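Local coordinates for outer membrane protein YopM (Yersinia pestis, PDB 1JL5) that probably acts as a leucine-rich-repeat effector that alters host cell physiology and promotes survival of the bacterium in host tissues, at residues T240-D245 and P257-L262; P337-L342 and Q357-L362; E144-L149 and N163-L168. All blocks are in the same frame, centred on the assembly; numbering follows the deposited sequence.

Contact 1 (T240-D245 and P257-L262); sequences TTIYAD and PSLEAL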
ATOM      1  N   THR A 240      32.257   4.672  -6.521  1.00 21.05           N
ATOM      2  CA  THR A 240      31.612   3.389  -6.720  1.00 22.19           C
ATOM      3  C   THR A 240      30.110   3.485  -6.580  1.00 21.75           C
ATOM      4  O   THR A 240      29.379   2.587  -6.988  1.00 22.40           O
ATOM      5  CB  THR A 240      32.141   2.374  -5.723  1.00 22.98           C
ATOM      6  OG1 THR A 240      32.043   2.922  -4.406  1.00 23.69           O
ATOM      7  CG2 THR A 240      33.601   2.049  -6.027  1.00 22.36           C
ATOM      8  N   THR A 241      29.643   4.577  -5.998  1.00 21.40           N
ATOM      9  CA  THR A 241      28.217   4.745  -5.835  1.00 21.75           C
ATOM     10  C   THR A 241      27.730   6.072  -6.336  1.00 20.42           C
ATOM     11  O   THR A 241      28.214   7.125  -5.934  1.00 20.90           O
ATOM     12  CB  THR A 241      27.790   4.603  -4.373  1.00 22.61           C
ATOM     13  OG1 THR A 241      27.932   3.237  -3.978  1.00 26.39           O
ATOM     14  CG2 THR A 241      26.333   5.027  -4.202  1.00 23.26           C
ATOM     15  N   ILE A 242      26.768   6.013  -7.236  1.00 20.77           N
ATOM     16  CA  ILE A 242      26.180   7.221  -7.757  1.00 20.61           C
ATOM     17  C   ILE A 242      24.685   7.082  -7.688  1.00 20.47           C
ATOM     18  O   ILE A 242      24.109   6.169  -8.268  1.00 21.04           O
ATOM     19  CB  ILE A 242      26.529   7.486  -9.225  1.00 20.13           C
ATOM     20  CG1 ILE A 242      28.007   7.824  -9.370  1.00 19.98           C
ATOM     21  CG2 ILE A 242      25.668   8.647  -9.750  1.00 19.27           C
ATOM     22  CD1 ILE A 242      28.412   8.013 -10.812  1.00 20.65           C
ATOM     23  N   TYR A 243      24.070   7.986  -6.946  1.00 22.38           N
ATOM     24  CA  TYR A 243      22.631   8.038  -6.841  1.00 21.05           C
ATOM     25  C   TYR A 243      22.331   9.391  -7.423  1.00 20.15           C
ATOM     26  O   TYR A 243      22.745  10.411  -6.879  1.00 20.74           O
ATOM     27  CB  TYR A 243      22.178   7.972  -5.386  1.00 21.11           C
ATOM     28  CG  TYR A 243      21.926   6.562  -4.928  1.00 22.86           C
ATOM     29  CD1 TYR A 243      22.910   5.586  -5.052  1.00 23.48           C
ATOM     30  CD2 TYR A 243      20.696   6.194  -4.392  1.00 25.64           C
ATOM     31  CE1 TYR A 243      22.679   4.280  -4.659  1.00 24.56           C
ATOM     32  CE2 TYR A 243      20.451   4.883  -3.994  1.00 27.42           C
ATOM     33  CZ  TYR A 243      21.449   3.932  -4.133  1.00 27.41           C
ATOM     34  OH  TYR A 243      21.217   2.629  -3.759  1.00 29.46           O
ATOM     35  N   ALA A 244      21.659   9.392  -8.563  1.00 20.04           N
ATOM     36  CA  ALA A 244      21.293  10.631  -9.229  1.00 19.01           C
ATOM     37  C   ALA A 244      19.861  10.435  -9.686  1.00 18.41           C
ATOM     38  O   ALA A 244      19.415  10.988 -10.689  1.00 20.69           O
ATOM     39  CB  ALA A 244      22.214  10.885 -10.411  1.00 18.55           C
ATOM     40  N   ASP A 245      19.151   9.611  -8.930  1.00 18.63           N
ATOM     41  CA  ASP A 245      17.762   9.320  -9.207  1.00 18.00           C
ATOM     42  C   ASP A 245      16.993  10.616  -9.078  1.00 19.53           C
ATOM     43  O   ASP A 245      17.478  11.585  -8.494  1.00 18.48           O
ATOM     44  CB  ASP A 245      17.217   8.341  -8.177  1.00 18.17           C
ATOM     45  CG  ASP A 245      17.401   8.846  -6.759  1.00 21.41           C
ATOM     46  OD1 ASP A 245      18.556   8.860  -6.283  1.00 22.28           O
ATOM     47  OD2 ASP A 245      16.403   9.250  -6.127  1.00 21.99           O
ATOM     48  N   PRO A 257      34.891   4.462 -13.754  1.00 25.68           N
ATOM     49  CA  PRO A 257      35.318   3.131 -14.186  1.00 25.20           C
ATOM     50  C   PRO A 257      35.066   2.000 -13.199  1.00 24.19           C
ATOM     51  O   PRO A 257      34.897   0.855 -13.595  1.00 24.86           O
ATOM     52  CB  PRO A 257      36.800   3.330 -14.500  1.00 24.98           C
ATOM     53  CG  PRO A 257      37.195   4.434 -13.562  1.00 26.21           C
ATOM     54  CD  PRO A 257      36.035   5.385 -13.685  1.00 26.21           C
ATOM     55  N   SER A 258      35.035   2.313 -11.915  1.00 24.18           N
ATOM     56  CA  SER A 258      34.812   1.274 -10.926  1.00 24.86           C
ATOM     57  C   SER A 258      33.460   1.418 -10.260  1.00 23.52           C
ATOM     58  O   SER A 258      33.243   0.927  -9.157  1.00 22.58           O
ATOM     59  CB  SER A 258      35.919   1.307  -9.877  1.00 26.22           C
ATOM     60  OG  SER A 258      37.164   1.017 -10.477  1.00 30.82           O
ATOM     61  N   LEU A 259      32.547   2.096 -10.939  1.00 23.74           N
ATOM     62  CA  LEU A 259      31.219   2.295 -10.395  1.00 22.68           C
ATOM     63  C   LEU A 259      30.625   0.946 -10.030  1.00 21.78           C
ATOM     64  O   LEU A 259      30.691  -0.005 -10.807  1.00 20.87           O
ATOM     65  CB  LEU A 259      30.324   2.981 -11.421  1.00 22.54           C
ATOM     66  CG  LEU A 259      28.980   3.438 -10.860  1.00 21.05           C
ATOM     67  CD1 LEU A 259      29.221   4.489  -9.784  1.00 19.02           C
ATOM     68  CD2 LEU A 259      28.127   4.001 -11.981  1.00 21.27           C
ATOM     69  N   GLU A 260      30.045   0.863  -8.843  1.00 21.48           N
ATOM     70  CA  GLU A 260      29.440  -0.385  -8.397  1.00 23.02           C
ATOM     71  C   GLU A 260      27.938  -0.245  -8.282  1.00 21.54           C
ATOM     72  O   GLU A 260      27.185  -1.174  -8.565  1.00 23.64           O
ATOM     73  CB  GLU A 260      29.994  -0.776  -7.041  1.00 22.85           C
ATOM     74  CG  GLU A 260      31.436  -1.202  -7.073  1.00 28.26           C
ATOM     75  CD  GLU A 260      32.008  -1.324  -5.690  1.00 28.56           C
ATOM     76  OE1 GLU A 260      31.281  -1.791  -4.793  1.00 31.04           O
ATOM     77  OE2 GLU A 260      33.183  -0.960  -5.501  1.00 32.94           O
ATOM     78  N   ALA A 261      27.508   0.926  -7.845  1.00 20.78           N
ATOM     79  CA  ALA A 261      26.095   1.169  -7.670  1.00 21.38           C
ATOM     80  C   ALA A 261      25.696   2.422  -8.403  1.00 20.18           C
ATOM     81  O   ALA A 261      26.255   3.499  -8.189  1.00 20.33           O
ATOM     82  CB  ALA A 261      25.759   1.294  -6.185  1.00 18.88           C
ATOM     83  N   LEU A 262      24.732   2.267  -9.291  1.00 20.08           N
ATOM     84  CA  LEU A 262      24.244   3.393 -10.043  1.00 19.39           C
ATOM     85  C   LEU A 262      22.744   3.422  -9.916  1.00 19.33           C
ATOM     86  O   LEU A 262      22.051   2.509 -10.357  1.00 19.78           O
ATOM     87  CB  LEU A 262      24.624   3.283 -11.518  1.00 19.21           C
ATOM     88  CG  LEU A 262      24.060   4.411 -12.382  1.00 19.05           C
ATOM     89  CD1 LEU A 262      24.591   5.748 -11.894  1.00 20.11           C
ATOM     90  CD2 LEU A 262      24.424   4.180 -13.832  1.00 18.86           C
TER
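Ile242 meets two leucines of the next repeat at different angles. It crosses Leu259 at about a right angle, its CG1 lying 3.6 Å from Leu259 CD1, but runs alongside Leu262 in the same direction, where Ile242 CB comes within 3.7 Å of Leu262 CD1. Leu259 has CG anti to its backbone N (chi1 -170°), which carries CD1 to the Thr240 carbonyl, 3.4 Å from Thr240 O, and against Ile242. These three buried side chains belong to the hydrophobic core of the leucine-rich-repeat solenoid, and Leu233 and Leu252 continue the packing around them. On the other face of the parallel strands Thr241 OG1 rests 3.7 Å from Ala261 CB. Nearer the strand starts, Thr240 and Glu260 also point the same way, and Thr240 CG2 lies 3.1 Å from Glu260 OE2 and also near Ser258 O; the hydroxyl of Thr240 is bonded instead to the carbonyl oxygen of Glu218 in the preceding repeat. Thr240 O accepts two bonds, from Ala261 N (2.6 Å), almost straight at the carbonyl, and from Glu260 N, tilted 19° from the carbonyl plane. One step on, Ile242 N donates to Ala261 O at 2.7 Å. The chemistry is thus divided: backbone N-H groups and carbonyls join the coils, with Thr240 O gripped twice where the strand pairing starts, while aliphatic carbons fill the interior and the opposite face pairs the Thr241 hydroxyl with the Ala261 methyl.

Contact 2 (P337-L342 and Q357-L362); sequences PRLERL and QNLKQL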
ATOM      1  N   PRO A 337      20.626 -18.443 -12.975  1.00 33.46           N
ATOM      2  CA  PRO A 337      20.399 -19.343 -11.842  1.00 32.80           C
ATOM      3  C   PRO A 337      20.663 -18.713 -10.480  1.00 30.40           C
ATOM      4  O   PRO A 337      20.210 -19.218  -9.464  1.00 32.69           O
ATOM      5  CB  PRO A 337      21.317 -20.537 -12.143  1.00 34.52           C
ATOM      6  CG  PRO A 337      22.293 -20.013 -13.165  1.00 36.32           C
ATOM      7  CD  PRO A 337      21.450 -19.097 -14.004  1.00 34.88           C
ATOM      8  N   ARG A 338      21.387 -17.604 -10.455  1.00 29.02           N
ATOM      9  CA  ARG A 338      21.664 -16.939  -9.193  1.00 29.63           C
ATOM     10  C   ARG A 338      20.504 -16.027  -8.806  1.00 27.86           C
ATOM     11  O   ARG A 338      20.417 -15.579  -7.668  1.00 28.02           O
ATOM     12  CB  ARG A 338      22.944 -16.104  -9.294  1.00 30.43           C
ATOM     13  CG  ARG A 338      23.972 -16.471  -8.251  1.00 34.47           C
ATOM     14  CD  ARG A 338      24.389 -15.295  -7.399  1.00 36.11           C
ATOM     15  NE  ARG A 338      25.761 -14.914  -7.693  1.00 39.64           N
ATOM     16  CZ  ARG A 338      26.477 -14.056  -6.979  1.00 39.73           C
ATOM     17  NH1 ARG A 338      25.957 -13.469  -5.907  1.00 39.38           N
ATOM     18  NH2 ARG A 338      27.721 -13.787  -7.340  1.00 40.86           N
ATOM     19  N   LEU A 339      19.614 -15.758  -9.755  1.00 26.08           N
ATOM     20  CA  LEU A 339      18.487 -14.867  -9.502  1.00 26.01           C
ATOM     21  C   LEU A 339      17.695 -15.271  -8.270  1.00 26.38           C
ATOM     22  O   LEU A 339      17.144 -16.366  -8.201  1.00 26.51           O
ATOM     23  CB  LEU A 339      17.547 -14.830 -10.704  1.00 25.37           C
ATOM     24  CG  LEU A 339      16.583 -13.642 -10.668  1.00 25.00           C
ATOM     25  CD1 LEU A 339      17.393 -12.350 -10.735  1.00 24.79           C
ATOM     26  CD2 LEU A 339      15.605 -13.720 -11.827  1.00 23.76           C
ATOM     27  N   GLU A 340      17.632 -14.377  -7.298  1.00 26.04           N
ATOM     28  CA  GLU A 340      16.891 -14.649  -6.083  1.00 28.43           C
ATOM     29  C   GLU A 340      15.595 -13.871  -6.045  1.00 27.20           C
ATOM     30  O   GLU A 340      14.607 -14.313  -5.471  1.00 26.71           O
ATOM     31  CB  GLU A 340      17.718 -14.265  -4.884  1.00 32.00           C
ATOM     32  CG  GLU A 340      18.835 -15.192  -4.617  1.00 39.77           C
ATOM     33  CD  GLU A 340      19.702 -14.663  -3.519  1.00 44.02           C
ATOM     34  OE1 GLU A 340      19.201 -14.512  -2.369  1.00 45.63           O
ATOM     35  OE2 GLU A 340      20.883 -14.386  -3.810  1.00 48.68           O
ATOM     36  N   ARG A 341      15.601 -12.704  -6.666  1.00 26.05           N
ATOM     37  CA  ARG A 341      14.419 -11.875  -6.679  1.00 24.96           C
ATOM     38  C   ARG A 341      14.053 -11.500  -8.096  1.00 24.05           C
ATOM     39  O   ARG A 341      14.834 -10.877  -8.813  1.00 23.43           O
ATOM     40  CB  ARG A 341      14.659 -10.616  -5.853  1.00 26.86           C
ATOM     41  CG  ARG A 341      14.797 -10.864  -4.363  1.00 30.80           C
ATOM     42  CD  ARG A 341      15.587  -9.750  -3.698  1.00 36.21           C
ATOM     43  NE  ARG A 341      14.901  -9.169  -2.549  1.00 43.94           N
ATOM     44  CZ  ARG A 341      13.917  -8.272  -2.630  1.00 49.07           C
ATOM     45  NH1 ARG A 341      13.487  -7.841  -3.815  1.00 47.18           N
ATOM     46  NH2 ARG A 341      13.366  -7.797  -1.519  1.00 49.95           N
ATOM     47  N   LEU A 342      12.868 -11.914  -8.509  1.00 22.89           N
ATOM     48  CA  LEU A 342      12.394 -11.578  -9.826  1.00 22.33           C
ATOM     49  C   LEU A 342      11.113 -10.781  -9.679  1.00 23.68           C
ATOM     50  O   LEU A 342      10.085 -11.301  -9.235  1.00 23.52           O
ATOM     51  CB  LEU A 342      12.123 -12.828 -10.665  1.00 21.11           C
ATOM     52  CG  LEU A 342      11.516 -12.492 -12.033  1.00 20.83           C
ATOM     53  CD1 LEU A 342      12.401 -11.494 -12.765  1.00 20.54           C
ATOM     54  CD2 LEU A 342      11.349 -13.758 -12.858  1.00 21.51           C
ATOM     55  N   GLN A 357      16.520 -22.192  -9.318  1.00 31.71           N
ATOM     56  CA  GLN A 357      16.256 -22.932  -8.091  1.00 32.39           C
ATOM     57  C   GLN A 357      16.521 -22.240  -6.765  1.00 31.62           C
ATOM     58  O   GLN A 357      16.146 -22.758  -5.719  1.00 33.82           O
ATOM     59  CB  GLN A 357      17.009 -24.264  -8.135  1.00 35.62           C
ATOM     60  CG  GLN A 357      16.491 -25.187  -9.221  1.00 38.06           C
ATOM     61  CD  GLN A 357      14.980 -25.301  -9.188  1.00 42.24           C
ATOM     62  OE1 GLN A 357      14.390 -25.566  -8.138  1.00 43.55           O
ATOM     63  NE2 GLN A 357      14.342 -25.102 -10.339  1.00 42.84           N
ATOM     64  N   ASN A 358      17.168 -21.085  -6.793  1.00 30.02           N
ATOM     65  CA  ASN A 358      17.447 -20.347  -5.564  1.00 31.59           C
ATOM     66  C   ASN A 358      16.582 -19.088  -5.516  1.00 28.86           C
ATOM     67  O   ASN A 358      16.779 -18.221  -4.663  1.00 27.29           O
ATOM     68  CB  ASN A 358      18.926 -19.953  -5.499  1.00 35.98           C
ATOM     69  CG  ASN A 358      19.729 -20.828  -4.555  1.00 42.78           C
ATOM     70  OD1 ASN A 358      19.790 -20.570  -3.353  1.00 47.15           O
ATOM     71  ND2 ASN A 358      20.348 -21.874  -5.095  1.00 45.11           N
ATOM     72  N   LEU A 359      15.628 -18.989  -6.437  1.00 25.66           N
ATOM     73  CA  LEU A 359      14.757 -17.821  -6.470  1.00 24.29           C
ATOM     74  C   LEU A 359      14.007 -17.734  -5.155  1.00 24.40           C
ATOM     75  O   LEU A 359      13.331 -18.676  -4.750  1.00 23.50           O
ATOM     76  CB  LEU A 359      13.761 -17.912  -7.624  1.00 22.74           C
ATOM     77  CG  LEU A 359      12.980 -16.612  -7.859  1.00 24.13           C
ATOM     78  CD1 LEU A 359      13.943 -15.516  -8.332  1.00 20.21           C
ATOM     79  CD2 LEU A 359      11.880 -16.846  -8.883  1.00 20.49           C
ATOM     80  N   LYS A 360      14.139 -16.601  -4.484  1.00 24.49           N
ATOM     81  CA  LYS A 360      13.478 -16.398  -3.209  1.00 26.86           C
ATOM     82  C   LYS A 360      12.208 -15.605  -3.396  1.00 27.09           C
ATOM     83  O   LYS A 360      11.221 -15.795  -2.691  1.00 26.68           O
ATOM     84  CB  LYS A 360      14.391 -15.632  -2.260  1.00 26.39           C
ATOM     85  CG  LYS A 360      15.690 -16.339  -1.966  1.00 31.40           C
ATOM     86  CD  LYS A 360      15.444 -17.720  -1.378  1.00 34.70           C
ATOM     87  CE  LYS A 360      16.759 -18.405  -1.026  1.00 37.08           C
ATOM     88  NZ  LYS A 360      17.682 -18.468  -2.194  1.00 37.85           N
ATOM     89  N   GLN A 361      12.243 -14.706  -4.364  1.00 27.72           N
ATOM     90  CA  GLN A 361      11.108 -13.851  -4.602  1.00 27.32           C
ATOM     91  C   GLN A 361      10.689 -13.795  -6.049  1.00 26.18           C
ATOM     92  O   GLN A 361      11.499 -13.578  -6.946  1.00 25.99           O
ATOM     93  CB  GLN A 361      11.434 -12.455  -4.098  1.00 27.97           C
ATOM     94  CG  GLN A 361      10.331 -11.451  -4.274  1.00 29.02           C
ATOM     95  CD  GLN A 361      10.776 -10.096  -3.817  1.00 29.10           C
ATOM     96  OE1 GLN A 361      11.761  -9.563  -4.317  1.00 31.03           O
ATOM     97  NE2 GLN A 361      10.067  -9.530  -2.851  1.00 31.23           N
ATOM     98  N   LEU A 362       9.402 -14.013  -6.260  1.00 24.59           N
ATOM     99  CA  LEU A 362       8.840 -13.963  -7.583  1.00 23.94           C
ATOM    100  C   LEU A 362       7.607 -13.084  -7.541  1.00 24.76           C
ATOM    101  O   LEU A 362       6.573 -13.481  -7.016  1.00 25.28           O
ATOM    102  CB  LEU A 362       8.441 -15.354  -8.064  1.00 24.00           C
ATOM    103  CG  LEU A 362       7.842 -15.299  -9.467  1.00 23.12           C
ATOM    104  CD1 LEU A 362       8.904 -14.822 -10.443  1.00 23.15           C
ATOM    105  CD2 LEU A 362       7.308 -16.661  -9.864  1.00 26.45           C
TER
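Gln361 reaches out over Arg341 from the neighbouring strand, and its path can be followed atom by atom. CB starts 3.7 Å from Arg341 CG. With CG anti to the backbone N (chi1 -180°) and the chain extended beyond it, the amide is carried to the guanidinium, where CD lies above one face, offset toward the rim, 3.5 Å from Arg341 NH1. The two planes stand 85° apart. OE1 also lies over that face, 2.5 Å from Arg341 NH1, a doubtfully short approach whose angle rules out a hydrogen bond. NE2 finishes the chain by bonding to Asp381, while Arg341 NH1 forms a salt bridge to Glu321, so each group has its firmer partner one strand farther out. In the backbone, Glu340 O accepts from both Lys360 N and Gln361 N (2.6 Å), and Leu342 N donates to Gln361 O. The Glu340 and Lys360 side chains point the same way, but Glu340 OE1 stays 4.2 Å from Lys360 NZ, beyond a salt bridge, and the ammonium bonds Asn358 O instead. On the buried face Leu342 CD2 lies 3.6 Å from Leu362 CD1, and Leu359 CD1 lies 4.0 Å from Leu342 CB. Near the C-terminal end of the solenoid, strand 321-323 flanks 341-343, strand 381-385 flanks 361-363 and packs on Leu362, and Arg338 in the turn before bonds to backbone carbonyls of Asn80 and Gly55 of a second subunit.

Contact 3 (E144-L149 and N163-L168); sequences EKLPEL and NSLKKL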
ATOM      1  N   GLU A 144      19.557  27.178   8.877  1.00 32.63           N
ATOM      2  CA  GLU A 144      19.282  28.017   7.722  1.00 36.04           C
ATOM      3  C   GLU A 144      20.600  28.222   7.015  1.00 35.85           C
ATOM      4  O   GLU A 144      20.655  28.437   5.809  1.00 37.50           O
ATOM      5  CB  GLU A 144      18.728  29.360   8.180  1.00 38.76           C
ATOM      6  CG  GLU A 144      17.717  29.232   9.299  1.00 46.09           C
ATOM      7  CD  GLU A 144      16.348  29.713   8.899  1.00 49.03           C
ATOM      8  OE1 GLU A 144      15.847  29.264   7.845  1.00 52.10           O
ATOM      9  OE2 GLU A 144      15.773  30.534   9.642  1.00 52.20           O
ATOM     10  N   LYS A 145      21.669  28.153   7.795  1.00 36.28           N
ATOM     11  CA  LYS A 145      23.007  28.318   7.274  1.00 37.43           C
ATOM     12  C   LYS A 145      23.955  27.615   8.216  1.00 35.57           C
ATOM     13  O   LYS A 145      23.610  27.319   9.354  1.00 35.33           O
ATOM     14  CB  LYS A 145      23.365  29.806   7.165  1.00 40.40           C
ATOM     15  CG  LYS A 145      23.205  30.589   8.456  1.00 46.34           C
ATOM     16  CD  LYS A 145      23.377  32.088   8.214  1.00 50.14           C
ATOM     17  CE  LYS A 145      23.063  32.896   9.470  1.00 52.76           C
ATOM     18  NZ  LYS A 145      23.161  34.373   9.251  1.00 53.44           N
ATOM     19  N   LEU A 146      25.146  27.319   7.726  1.00 34.41           N
ATOM     20  CA  LEU A 146      26.143  26.656   8.537  1.00 34.08           C
ATOM     21  C   LEU A 146      27.260  27.639   8.805  1.00 32.94           C
ATOM     22  O   LEU A 146      27.473  28.570   8.032  1.00 33.02           O
ATOM     23  CB  LEU A 146      26.717  25.450   7.796  1.00 32.84           C
ATOM     24  CG  LEU A 146      25.850  24.200   7.672  1.00 34.38           C
ATOM     25  CD1 LEU A 146      26.557  23.194   6.775  1.00 33.47           C
ATOM     26  CD2 LEU A 146      25.598  23.607   9.049  1.00 33.00           C
ATOM     27  N   PRO A 147      27.970  27.470   9.921  1.00 32.69           N
ATOM     28  CA  PRO A 147      29.064  28.404  10.180  1.00 33.46           C
ATOM     29  C   PRO A 147      30.154  28.005   9.195  1.00 34.42           C
ATOM     30  O   PRO A 147      30.062  26.946   8.568  1.00 33.83           O
ATOM     31  CB  PRO A 147      29.445  28.088  11.621  1.00 31.69           C
ATOM     32  CG  PRO A 147      29.179  26.619  11.712  1.00 32.14           C
ATOM     33  CD  PRO A 147      27.840  26.491  11.012  1.00 32.92           C
ATOM     34  N   GLU A 148      31.170  28.842   9.041  1.00 35.53           N
ATOM     35  CA  GLU A 148      32.258  28.518   8.134  1.00 36.49           C
ATOM     36  C   GLU A 148      32.749  27.118   8.480  1.00 35.18           C
ATOM     37  O   GLU A 148      32.832  26.755   9.649  1.00 34.45           O
ATOM     38  CB  GLU A 148      33.388  29.534   8.287  1.00 39.53           C
ATOM     39  CG  GLU A 148      34.624  29.211   7.474  1.00 45.41           C
ATOM     40  CD  GLU A 148      35.666  30.305   7.560  1.00 48.37           C
ATOM     41  OE1 GLU A 148      36.086  30.638   8.690  1.00 49.93           O
ATOM     42  OE2 GLU A 148      36.061  30.833   6.497  1.00 51.15           O
ATOM     43  N   LEU A 149      33.070  26.329   7.462  1.00 34.70           N
ATOM     44  CA  LEU A 149      33.521  24.961   7.674  1.00 34.35           C
ATOM     45  C   LEU A 149      34.917  24.705   7.133  1.00 35.02           C
ATOM     46  O   LEU A 149      35.626  23.828   7.618  1.00 35.13           O
ATOM     47  CB  LEU A 149      32.561  23.987   6.984  1.00 33.60           C
ATOM     48  CG  LEU A 149      31.067  24.100   7.281  1.00 32.40           C
ATOM     49  CD1 LEU A 149      30.293  23.184   6.339  1.00 32.25           C
ATOM     50  CD2 LEU A 149      30.803  23.742   8.729  1.00 29.36           C
ATOM     51  N   ASN A 163      17.851  19.926   6.629  1.00 27.20           N
ATOM     52  CA  ASN A 163      17.906  21.205   7.294  1.00 27.01           C
ATOM     53  C   ASN A 163      17.320  22.182   6.307  1.00 26.85           C
ATOM     54  O   ASN A 163      16.636  21.777   5.375  1.00 27.32           O
ATOM     55  CB  ASN A 163      19.348  21.563   7.645  1.00 25.39           C
ATOM     56  CG  ASN A 163      19.761  20.991   8.972  1.00 24.67           C
ATOM     57  OD1 ASN A 163      19.319  21.466  10.013  1.00 27.05           O
ATOM     58  ND2 ASN A 163      20.586  19.951   8.952  1.00 22.24           N
ATOM     59  N   SER A 164      17.570  23.466   6.503  1.00 27.71           N
ATOM     60  CA  SER A 164      17.039  24.453   5.585  1.00 28.21           C
ATOM     61  C   SER A 164      18.188  25.225   4.984  1.00 27.86           C
ATOM     62  O   SER A 164      18.114  26.436   4.797  1.00 29.69           O
ATOM     63  CB  SER A 164      16.085  25.382   6.323  1.00 29.16           C
ATOM     64  OG  SER A 164      15.035  24.619   6.883  1.00 34.77           O
ATOM     65  N   LEU A 165      19.261  24.508   4.682  1.00 27.86           N
ATOM     66  CA  LEU A 165      20.436  25.125   4.101  1.00 29.42           C
ATOM     67  C   LEU A 165      20.196  25.471   2.641  1.00 30.66           C
ATOM     68  O   LEU A 165      19.812  24.619   1.840  1.00 28.50           O
ATOM     69  CB  LEU A 165      21.633  24.182   4.233  1.00 29.82           C
ATOM     70  CG  LEU A 165      21.964  23.836   5.688  1.00 30.96           C
ATOM     71  CD1 LEU A 165      23.099  22.835   5.737  1.00 29.57           C
ATOM     72  CD2 LEU A 165      22.332  25.109   6.445  1.00 29.58           C
ATOM     73  N   LYS A 166      20.402  26.741   2.312  1.00 33.09           N
ATOM     74  CA  LYS A 166      20.230  27.223   0.949  1.00 37.03           C
ATOM     75  C   LYS A 166      21.597  27.094   0.301  1.00 37.44           C
ATOM     76  O   LYS A 166      21.720  26.970  -0.917  1.00 38.21           O
ATOM     77  CB  LYS A 166      19.796  28.689   0.945  1.00 39.84           C
ATOM     78  CG  LYS A 166      18.447  28.945   1.605  1.00 45.99           C
ATOM     79  CD  LYS A 166      17.278  28.579   0.697  1.00 49.96           C
ATOM     80  CE  LYS A 166      17.179  29.523  -0.498  1.00 53.09           C
ATOM     81  NZ  LYS A 166      15.974  29.251  -1.341  1.00 55.09           N
ATOM     82  N   LYS A 167      22.627  27.120   1.136  1.00 37.66           N
ATOM     83  CA  LYS A 167      23.993  27.005   0.663  1.00 38.40           C
ATOM     84  C   LYS A 167      24.862  26.353   1.719  1.00 36.24           C
ATOM     85  O   LYS A 167      24.550  26.389   2.905  1.00 35.98           O
ATOM     86  CB  LYS A 167      24.564  28.395   0.341  1.00 42.00           C
ATOM     87  CG  LYS A 167      23.780  29.143  -0.722  1.00 47.93           C
ATOM     88  CD  LYS A 167      24.428  30.471  -1.092  1.00 52.43           C
ATOM     89  CE  LYS A 167      23.694  31.110  -2.268  1.00 54.76           C
ATOM     90  NZ  LYS A 167      24.352  32.351  -2.761  1.00 57.48           N
ATOM     91  N   LEU A 168      25.935  25.720   1.269  1.00 33.27           N
ATOM     92  CA  LEU A 168      26.878  25.090   2.173  1.00 32.83           C
ATOM     93  C   LEU A 168      28.128  25.935   2.118  1.00 32.66           C
ATOM     94  O   LEU A 168      28.551  26.354   1.044  1.00 33.50           O
ATOM     95  CB  LEU A 168      27.232  23.677   1.721  1.00 31.45           C
ATOM     96  CG  LEU A 168      26.182  22.590   1.889  1.00 32.79           C
ATOM     97  CD1 LEU A 168      26.781  21.262   1.451  1.00 30.68           C
ATOM     98  CD2 LEU A 168      25.733  22.526   3.350  1.00 33.00           C
TER
HETATM   99  O   HOH W   1      22.170  28.431   3.834  1.00 34.75           O
HETATM  100  O   HOH W   2      25.443  27.611   5.092  1.00 28.48           O
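Between Glu144 and Leu146 the backbone runs 30° off the direction taken by Ser164 to Leu168, two loop segments without regular secondary structure stacked in successive coils of the leucine-rich-repeat solenoid, repeats 4 and 5. Leu146 carries the apolar contact. Its CB already points at the other coil; with CG anti to the carbonyl carbon (chi1 -74°) CD1 reaches two leucines. The Leu146 side chain crosses that of Leu165 at about a right angle, CD1 3.6 Å from Leu165 CD1, and runs beside that of Leu168, pointing the same way, CD1 3.6 Å from Leu168 CD2. The other branch of Leu165, CD2, rests against the main chain of the upstream coil, 3.4 Å from Lys145 CA. At the outer end Glu144 faces the solvent with its carboxylate paired to Lys124 of the preceding repeat, and Glu144 CA-H points at Ser164 O (CA to O 3.5 Å). Between these two segments the polar links run through water, while Ser164 still bonds directly to the backbone of Leu143. One water donates to Glu144 O at 2.5 Å and, more distantly, to Lys167 O, while accepting from Lys166 N. A second water joins Lys167 O to the other coil: it donates to that oxygen at 2.7 Å and accepts from Leu146 N at 2.7 Å.

How the contacts relate
Along the chain the order is contact 3, then contact 1, then contact 2, each closing before the next opens, as expected of a solenoid built by stacking coils. The centres of contacts 3 and 1 lie about 26 Å apart and those of 1 and 2 about 24 Å; contacts 3 and 2, about 45 Å apart, lie on opposite sides of the chain's centre. None touches another. Contacts 1 and 2 belong to the same run of parallel strands, joining 241-243 to 261-263 and 341-343 to 361-363. Contact 3 instead joins the loops that follow strands 135-137 and 157-159. Coils are thus joined by strand pairing on one side and by loop packing beyond the strands, repeated along a curved solenoid, four copies of which form a hollow cylinder.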